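Local structure of convulxin alpha (Crotalus durissus, 1UMR) at residues H3-W8 and C129-Q134. The protein activates platelets by binding the collagen receptor glycoprotein VI, acting as a snake venom lectin of the snaclec family. Sequence-based numbering, arbitrary orientation.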
# COMPACT_ATOMS: atom_id res chain seq x y z
N HIS A 3 44.41 21.66 32.19
CA HIS A 3 43.00 21.51 32.58
C HIS A 3 42.89 20.39 33.63
O HIS A 3 41.95 20.42 34.39
CB HIS A 3 41.99 21.26 31.42
CG HIS A 3 41.93 22.33 30.37
ND1 HIS A 3 42.39 22.12 29.08
CD2 HIS A 3 41.54 23.63 30.41
CE1 HIS A 3 42.25 23.23 28.37
NE2 HIS A 3 41.73 24.16 29.15
N CYS A 4 43.86 19.44 33.70
CA CYS A 4 43.64 18.38 34.68
C CYS A 4 44.64 18.44 35.81
O CYS A 4 45.72 18.83 35.52
CB CYS A 4 43.72 17.02 33.94
SG CYS A 4 42.51 17.05 32.62
N PRO A 5 44.36 17.93 37.03
CA PRO A 5 45.46 17.68 37.99
C PRO A 5 46.62 16.80 37.43
O PRO A 5 46.55 16.13 36.39
CB PRO A 5 44.77 16.97 39.20
CG PRO A 5 43.37 17.42 39.12
CD PRO A 5 43.07 17.47 37.58
N SER A 6 47.75 16.88 38.12
CA SER A 6 48.90 16.03 37.85
C SER A 6 48.48 14.54 37.80
O SER A 6 47.76 14.05 38.68
CB SER A 6 49.87 16.19 39.00
OG SER A 6 50.25 17.54 39.08
N ASP A 7 49.00 13.85 36.80
CA ASP A 7 48.78 12.42 36.60
C ASP A 7 47.38 12.16 35.99
O ASP A 7 46.91 10.99 35.94
CB ASP A 7 48.96 11.62 37.90
CG ASP A 7 50.41 11.66 38.44
OD1 ASP A 7 50.60 11.88 39.70
OD2 ASP A 7 51.41 11.50 37.69
N TRP A 8 46.69 13.21 35.57
CA TRP A 8 45.43 12.97 34.89
C TRP A 8 45.67 13.22 33.44
O TRP A 8 46.44 14.04 33.07
CB TRP A 8 44.33 13.90 35.42
CG TRP A 8 43.84 13.54 36.80
CD1 TRP A 8 44.54 13.62 37.96
CD2 TRP A 8 42.60 12.91 37.12
NE1 TRP A 8 43.80 13.12 39.00
CE2 TRP A 8 42.61 12.65 38.51
CE3 TRP A 8 41.47 12.51 36.35
CZ2 TRP A 8 41.51 12.11 39.19
CZ3 TRP A 8 40.40 11.88 37.00
CH2 TRP A 8 40.42 11.72 38.42
N CYS A 129 39.01 6.72 36.57
CA CYS A 129 38.15 7.86 36.92
C CYS A 129 37.99 8.88 35.76
O CYS A 129 38.88 9.03 34.91
CB CYS A 129 38.66 8.59 38.13
SG CYS A 129 38.53 7.61 39.65
N LYS A 130 36.84 9.54 35.69
CA LYS A 130 36.58 10.56 34.66
C LYS A 130 35.82 11.73 35.24
O LYS A 130 34.98 11.59 36.12
CB LYS A 130 35.93 10.00 33.39
CG LYS A 130 35.18 11.03 32.46
CD LYS A 130 34.38 10.24 31.39
CE LYS A 130 33.53 11.14 30.43
NZ LYS A 130 32.99 10.39 29.26
N PHE A 131 36.19 12.93 34.83
CA PHE A 131 35.46 14.13 35.20
C PHE A 131 35.67 15.28 34.22
O PHE A 131 36.61 15.23 33.44
CB PHE A 131 35.81 14.57 36.61
CG PHE A 131 37.03 15.38 36.72
CD1 PHE A 131 38.24 14.81 37.11
CD2 PHE A 131 36.96 16.75 36.58
CE1 PHE A 131 39.41 15.57 37.30
CE2 PHE A 131 38.06 17.56 36.78
CZ PHE A 131 39.33 16.97 37.16
N PRO A 132 34.74 16.25 34.19
CA PRO A 132 34.87 17.40 33.27
C PRO A 132 35.46 18.61 33.98
O PRO A 132 34.83 19.11 34.84
CB PRO A 132 33.45 17.70 32.91
CG PRO A 132 32.57 17.30 34.28
CD PRO A 132 33.49 16.29 35.00
N PRO A 133 36.66 19.07 33.63
CA PRO A 133 37.30 20.23 34.30
C PRO A 133 36.49 21.43 33.94
O PRO A 133 35.70 21.30 33.01
CB PRO A 133 38.68 20.32 33.58
CG PRO A 133 38.33 19.87 32.17
CD PRO A 133 37.50 18.55 32.56
N GLN A 134 36.62 22.54 34.67
CA GLN A 134 35.88 23.78 34.35
C GLN A 134 36.73 24.83 33.70
O GLN A 134 37.92 25.00 33.96
CB GLN A 134 35.25 24.40 35.58
CG GLN A 134 34.75 23.39 36.62
CD GLN A 134 34.19 24.11 37.92
OE1 GLN A 134 34.91 24.75 38.71
NE2 GLN A 134 32.91 23.98 38.11
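H3 and W8 mark the two ends of a contact between chain segments that run in opposite senses: the CA atoms of H3 and P133 lie 6.1 Å apart, whereas those of W8 and C129 are separated by 9.1 Å. The 3-8 segment has no regular secondary structure, but it reverses in a type II beta turn from P5 to W8, closed by W8 N donating to P5 O at 3.0 Å. Opposite it, strand 125-131 ends at F131 and gives way to an extended tail. The wider spacing near the turn is filled by side chains, chiefly an edge-to-face aromatic pair. The edge of F131 is directed at the six-membered ring of W8, with centroids 5.2 Å apart and planes inclined at 72°. F131 CE1 sits above one indole face, displaced toward its rim, and neighbouring CD1 comes within 3.6 Å of W8 CZ3. A chi1 of 83° places F131 CG between its backbone N and carbonyl carbon, and the ring end thereby comes nearer the turn than the CB direction alone would suggest. Within the C-type lectin fold, this contact joins the N-terminal loop to strand 125-131, the last in sequence but an inner one of the antiparallel sheet, between strands 14-20 and 40-41. Disulfides tie both partners further into the domain: C4 to C15, and C129 to C32. On the C129 side, its CB approaches W8 CH2 obliquely at 3.6 Å. P5 reaches the F131 ring from another part of its rim, with P5 CD in the ring plane and 3.8 Å from F131 CZ, so proline and indole meet adjoining parts of the phenyl rim, P5 at CZ and W8 at CE1 and CD1. Farther along the tail, P133 CB packs against the backbone of H3, 3.4 Å from H3 O, while Y10 of strand 9-11 also touches the P133 side chain.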